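Local coordinates for protein FLUORESCENT IN BLUE LIGHT, chloroplastic (Arabidopsis thaliana, PDB 4YVO) that negatively regulates chlorophyll and other tetrapyrrole synthesis in chloroplasts, binding glutamyl-tRNA reductase through its tetratricopeptide repeat domain, at residues Ser129-Thr132 / Glu133-Ala137; Lys153-Asp156 / Thr157-Ala160. All blocks are in the same frame, centred on the assembly; numbering follows the deposited sequence. Where two conformers were deposited one is given.

Interaction 1. Residues Ser129-Thr132 / Glu133-Ala137; sequences SGIT and EAYGA
The first turn of helix 131-144, the leading helix of the third tetratricopeptide repeat, begins here with Gly130 at the N-cap and Ile131 and Tyr135 side by side one turn apart. Gly130 has a positive phi of 86°, a backbone shape that glycine adopts easily, and its carbonyl opens the helical ladder: Ala134 N donates to Gly130 O at 3.1 Å. In the next rung Tyr135 N reaches Ile131 O at 3.0 Å. A third runs from Gly136 N to Thr132 O and is longer, 3.3 Å. Among the side chains, Ile131 was modelled in two conformers, and its contact with the tyrosine ring holds for one of them. In that conformer the CG1 branch stands between its own backbone N and carbonyl carbon (chi1 73°), which turns CD1 along the ring, 4.0 Å from Tyr135 CE2 and 3.9 Å from Tyr135 OH. Nearer the backbone, Tyr135 CD2 lies 3.5 Å from Ile131 O, the oxygen sitting obliquely to the ring.

In this helix-turn-helix repeat fold, helix 131-144 lies between helix 108-125 and helix 148-162, and Tyr135 touches both. It meets Leu119 of helix 108-125, as Ile131 does, and Phe154 of helix 148-162. Thr132 OG1 is hydrogen-bonded to Arg161 NE, tying this helix start to the second helix of the repeat. On another side, the methyl of buried Ala134 rests 3.5 Å from Ile131 O. Glu133 is exposed, its chain extended beyond CG; its OE1 makes a long, weak ion pair with Arg96.

Interaction 2. Residues Lys153-Asp156 / Thr157-Ala160; sequences KFYD and TYIA
Tyr155 and Ile159, one turn apart on helix 148-162, the second helix of the third tetratricopeptide repeat, meet in a CH-pi contact. Ile159 CG1 lies over one face of the Tyr155 ring, offset toward its rim, 3.9 Å from the centroid and 20° off the ring normal; its closest ring atom is Tyr155 CZ at 3.6 Å. The tyrosine can lean along the helix because its CG is anti to the backbone N (chi1 178°), bringing the far end of the ring back over the next turn. This is the tightly packed part, and the helix backbone beside it is held by Ile159 N to Tyr155 O at 2.9 Å. Tyr158 crosses the same ring at a slant and more loosely: Tyr155 CD1 comes to the edge of the Tyr158 ring, 4.2 Å from Tyr158 CD2.

Phe154 packs on Ile138 and Ala139 of helix 131-144. Lys153, Tyr155, Asp156 and Ala160, by contrast, are exposed, and the charged ends of Lys153 and Asp156 have no role in the side-chain packing. Lys153 O accepts the N-H of Thr157; Thr157 OG1 lies 3.2 Å from the same oxygen, a possible second bond that is not settled. Across the contact the side chains thus join by dispersion and ring-face attraction, while the directional polar bonding comes chiefly from the backbone.

Overall arrangement
Following the chain from the N terminus, four helices precede interaction 1, which opens helix 131-144 after the loop behind helix 108-125. Interaction 2 comes later, in the middle and later part of helix 148-162, so the two are in series: each is a run of overlapping i to i+4 closures within one helix, and they neither nest nor cross. Their centres lie 10 Å apart because the two helices, successive in the chain, pack together as the hairpin of the third repeat. Tyr135 CE2 approaches Thr157 CG2 at 3.4 Å, and the Tyr158 ring reaches the backbone around Thr132 and Gly136. Interaction 1 additionally faces helix 108-125, whereas interaction 2 lies on the surface, its centre about 17 Å from the chain's centre.

Interaction 1. Residues Ser129-Thr132 / Glu133-Ala137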
ATOM      1  N   SER A 129     -10.090  -2.202   6.373  1.00 16.49           N
ATOM      2  CA  SER A 129      -9.018  -3.154   6.063  1.00 18.70           C
ATOM      3  C   SER A 129      -7.723  -2.433   5.694  1.00 14.98           C
ATOM      4  O   SER A 129      -7.734  -1.550   4.839  1.00 17.44           O
ATOM      5  CB  SER A 129      -9.428  -4.145   4.946  1.00 14.96           C
ATOM      6  OG  SER A 129      -9.704  -3.532   3.702  1.00 22.91           O
ATOM      7  N   GLY A 130      -6.631  -2.775   6.378  1.00 17.09           N
ATOM      8  CA  GLY A 130      -5.305  -2.337   5.972  1.00 18.06           C
ATOM      9  C   GLY A 130      -4.841  -0.978   6.469  1.00 11.81           C
ATOM     10  O   GLY A 130      -3.692  -0.599   6.233  1.00 10.95           O
ATOM     11  N   ILE A 131      -5.698  -0.229   7.150  1.00  9.24           N
ATOM     12  CA  ILE A 131      -5.212   1.088   7.540  0.53  8.40           C
ATOM     13  C   ILE A 131      -4.133   1.053   8.599  1.00  8.28           C
ATOM     14  O   ILE A 131      -3.207   1.856   8.499  1.00  8.09           O
ATOM     15  CB  ILE A 131      -6.286   2.140   7.850  0.53  8.61           C
ATOM     16  CG1 ILE A 131      -6.986   1.892   9.183  0.53  9.28           C
ATOM     17  CG2 ILE A 131      -7.261   2.230   6.724  0.53  7.26           C
ATOM     18  CD1 ILE A 131      -7.734   3.134   9.648  0.53  9.16           C
ATOM     19  N   THR A 132      -4.161   0.104   9.532  1.00  9.06           N
ATOM     20  CA  THR A 132      -3.094   0.020  10.527  1.00  9.45           C
ATOM     21  C   THR A 132      -1.725  -0.142   9.870  1.00  9.10           C
ATOM     22  O   THR A 132      -0.775   0.590  10.173  1.00  9.08           O
ATOM     23  CB  THR A 132      -3.337  -1.138  11.506  1.00 11.39           C
ATOM     24  OG1 THR A 132      -4.660  -1.023  12.036  1.00 13.02           O
ATOM     25  CG2 THR A 132      -2.314  -1.110  12.646  1.00 12.90           C
ATOM     26  N   GLU A 133      -1.632  -1.090   8.952  1.00  8.21           N
ATOM     27  CA  GLU A 133      -0.386  -1.331   8.244  1.00  8.64           C
ATOM     28  C   GLU A 133       0.052  -0.096   7.454  1.00  7.75           C
ATOM     29  O   GLU A 133       1.243   0.226   7.393  1.00  9.02           O
ATOM     30  CB  GLU A 133      -0.544  -2.517   7.297  1.00 11.01           C
ATOM     31  CG  GLU A 133       0.741  -2.902   6.629  1.00 14.24           C
ATOM     32  CD  GLU A 133       0.606  -4.148   5.783  1.00 18.75           C
ATOM     33  OE1 GLU A 133      -0.435  -4.838   5.884  1.00 22.71           O
ATOM     34  OE2 GLU A 133       1.547  -4.437   5.019  1.00 20.03           O
ATOM     35  N   ALA A 134      -0.907   0.600   6.854  1.00  7.40           N
ATOM     36  CA  ALA A 134      -0.585   1.799   6.088  1.00  7.05           C
ATOM     37  C   ALA A 134       0.006   2.900   6.970  1.00  6.95           C
ATOM     38  O   ALA A 134       0.954   3.576   6.566  1.00  7.73           O
ATOM     39  CB  ALA A 134      -1.801   2.298   5.329  1.00  8.69           C
ATOM     40  N   TYR A 135      -0.538   3.091   8.168  1.00  6.98           N
ATOM     41  CA  TYR A 135       0.026   4.098   9.069  1.00  7.16           C
ATOM     42  C   TYR A 135       1.488   3.800   9.377  1.00  7.38           C
ATOM     43  O   TYR A 135       2.334   4.698   9.362  1.00  9.14           O
ATOM     44  CB  TYR A 135      -0.730   4.162  10.392  1.00  7.92           C
ATOM     45  CG  TYR A 135      -2.098   4.796  10.351  1.00  7.48           C
ATOM     46  CD1 TYR A 135      -2.348   5.948   9.618  1.00 10.76           C
ATOM     47  CD2 TYR A 135      -3.140   4.244  11.068  1.00 10.45           C
ATOM     48  CE1 TYR A 135      -3.604   6.531   9.611  1.00 12.33           C
ATOM     49  CE2 TYR A 135      -4.387   4.815  11.072  1.00 11.75           C
ATOM     50  CZ  TYR A 135      -4.622   5.952  10.347  1.00 10.47           C
ATOM     51  OH  TYR A 135      -5.883   6.495  10.375  1.00 12.86           O
ATOM     52  N   GLY A 136       1.780   2.540   9.687  1.00  7.47           N
ATOM     53  CA  GLY A 136       3.133   2.151  10.024  1.00  8.06           C
ATOM     54  C   GLY A 136       4.076   2.316   8.844  1.00  7.08           C
ATOM     55  O   GLY A 136       5.216   2.758   9.015  1.00  9.32           O
ATOM     56  N   ALA A 137       3.607   1.971   7.645  1.00  7.19           N
ATOM     57  CA  ALA A 137       4.435   2.082   6.448  1.00  7.88           C
ATOM     58  C   ALA A 137       4.731   3.550   6.133  1.00  7.68           C
ATOM     59  O   ALA A 137       5.861   3.910   5.795  1.00  8.63           O
ATOM     60  CB  ALA A 137       3.756   1.411   5.273  1.00  8.10           C
TER

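Interaction 2. Residues Lys153-Asp156 / Thr157-Ala160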
ATOM      1  N   LYS A 153       3.757  11.573  13.971  1.00 19.04           N
ATOM      2  CA  LYS A 153       2.294  11.598  13.958  1.00 18.43           C
ATOM      3  C   LYS A 153       1.732  10.261  13.480  1.00 14.28           C
ATOM      4  O   LYS A 153       0.834   9.689  14.106  1.00 15.76           O
ATOM      5  CB  LYS A 153       1.753  12.736  13.081  1.00 21.23           C
ATOM      6  CG  LYS A 153       2.004  14.147  13.601  1.00 26.79           C
ATOM      7  CD  LYS A 153       1.137  15.151  12.835  1.00 33.82           C
ATOM      8  CE  LYS A 153       1.629  16.583  12.993  1.00 40.81           C
ATOM      9  NZ  LYS A 153       2.763  16.881  12.071  1.00 45.20           N
ATOM     10  N   PHE A 154       2.264   9.753  12.375  1.00 13.43           N
ATOM     11  CA  PHE A 154       1.774   8.485  11.846  1.00 11.98           C
ATOM     12  C   PHE A 154       2.135   7.309  12.756  1.00 13.67           C
ATOM     13  O   PHE A 154       1.341   6.385  12.937  1.00 11.51           O
ATOM     14  CB  PHE A 154       2.273   8.263  10.411  1.00 11.81           C
ATOM     15  CG  PHE A 154       1.488   9.030   9.385  1.00 11.27           C
ATOM     16  CD1 PHE A 154       0.359   8.471   8.800  1.00 12.43           C
ATOM     17  CD2 PHE A 154       1.854  10.317   9.025  1.00 13.59           C
ATOM     18  CE1 PHE A 154      -0.387   9.176   7.864  1.00 12.74           C
ATOM     19  CE2 PHE A 154       1.118  11.022   8.094  1.00 15.36           C
ATOM     20  CZ  PHE A 154      -0.006  10.450   7.514  1.00 14.23           C
ATOM     21  N   TYR A 155       3.332   7.353  13.329  1.00 13.33           N
ATOM     22  CA  TYR A 155       3.767   6.315  14.247  1.00 13.42           C
ATOM     23  C   TYR A 155       2.874   6.249  15.491  1.00 13.62           C
ATOM     24  O   TYR A 155       2.501   5.164  15.939  1.00 13.15           O
ATOM     25  CB  TYR A 155       5.229   6.539  14.632  1.00 15.06           C
ATOM     26  CG  TYR A 155       5.743   5.533  15.614  1.00 16.95           C
ATOM     27  CD1 TYR A 155       6.021   4.234  15.221  1.00 19.16           C
ATOM     28  CD2 TYR A 155       5.948   5.878  16.945  1.00 20.96           C
ATOM     29  CE1 TYR A 155       6.492   3.300  16.127  1.00 20.65           C
ATOM     30  CE2 TYR A 155       6.419   4.953  17.853  1.00 22.96           C
ATOM     31  CZ  TYR A 155       6.689   3.668  17.437  1.00 23.61           C
ATOM     32  OH  TYR A 155       7.155   2.744  18.333  1.00 26.99           O
ATOM     33  N   ASP A 156       2.520   7.408  16.034  1.00 14.40           N
ATOM     34  CA  ASP A 156       1.664   7.451  17.215  1.00 15.19           C
ATOM     35  C   ASP A 156       0.299   6.825  16.925  1.00 13.80           C
ATOM     36  O   ASP A 156      -0.235   6.072  17.741  1.00 15.27           O
ATOM     37  CB  ASP A 156       1.497   8.886  17.723  1.00 18.45           C
ATOM     38  CG  ASP A 156       2.753   9.419  18.403  1.00 27.29           C
ATOM     39  OD1 ASP A 156       3.641   8.615  18.771  1.00 28.78           O
ATOM     40  OD2 ASP A 156       2.849  10.650  18.578  1.00 31.87           O
ATOM     41  N   THR A 157      -0.256   7.123  15.754  1.00 12.68           N
ATOM     42  CA  THR A 157      -1.545   6.557  15.372  1.00 12.52           C
ATOM     43  C   THR A 157      -1.441   5.047  15.140  1.00 11.13           C
ATOM     44  O   THR A 157      -2.322   4.278  15.539  1.00 11.73           O
ATOM     45  CB  THR A 157      -2.095   7.247  14.120  1.00 13.72           C
ATOM     46  OG1 THR A 157      -2.172   8.656  14.363  1.00 16.68           O
ATOM     47  CG2 THR A 157      -3.485   6.727  13.781  1.00 14.63           C
ATOM     48  N   TYR A 158      -0.355   4.636  14.500  1.00  9.67           N
ATOM     49  CA  TYR A 158      -0.059   3.229  14.273  1.00  9.43           C
ATOM     50  C   TYR A 158      -0.066   2.447  15.590  1.00  9.10           C
ATOM     51  O   TYR A 158      -0.784   1.447  15.728  1.00  9.93           O
ATOM     52  CB  TYR A 158       1.294   3.133  13.574  1.00  9.27           C
ATOM     53  CG  TYR A 158       1.889   1.759  13.418  1.00 10.24           C
ATOM     54  CD1 TYR A 158       1.240   0.770  12.692  1.00 11.08           C
ATOM     55  CD2 TYR A 158       3.132   1.464  13.966  1.00 11.82           C
ATOM     56  CE1 TYR A 158       1.811  -0.489  12.525  1.00 13.34           C
ATOM     57  CE2 TYR A 158       3.708   0.220  13.800  1.00 15.51           C
ATOM     58  CZ  TYR A 158       3.044  -0.751  13.082  1.00 16.50           C
ATOM     59  OH  TYR A 158       3.632  -1.982  12.925  1.00 21.51           O
ATOM     60  N   ILE A 159       0.716   2.911  16.561  1.00 10.33           N
ATOM     61  CA  ILE A 159       0.783   2.238  17.858  1.00 11.56           C
ATOM     62  C   ILE A 159      -0.564   2.281  18.590  1.00 11.81           C
ATOM     63  O   ILE A 159      -0.999   1.274  19.163  1.00 11.95           O
ATOM     64  CB  ILE A 159       1.899   2.829  18.760  1.00 13.56           C
ATOM     65  CG1 ILE A 159       3.275   2.650  18.104  1.00 13.66           C
ATOM     66  CG2 ILE A 159       1.867   2.197  20.156  1.00 16.94           C
ATOM     67  CD1 ILE A 159       3.695   1.202  17.879  1.00 16.98           C
ATOM     68  N   ALA A 160      -1.226   3.438  18.561  1.00 11.66           N
ATOM     69  CA  ALA A 160      -2.522   3.587  19.219  1.00 12.77           C
ATOM     70  C   ALA A 160      -3.513   2.582  18.648  1.00 11.51           C
ATOM     71  O   ALA A 160      -4.316   1.984  19.366  1.00 13.84           O
ATOM     72  CB  ALA A 160      -3.057   5.013  19.049  1.00 14.35           C
TER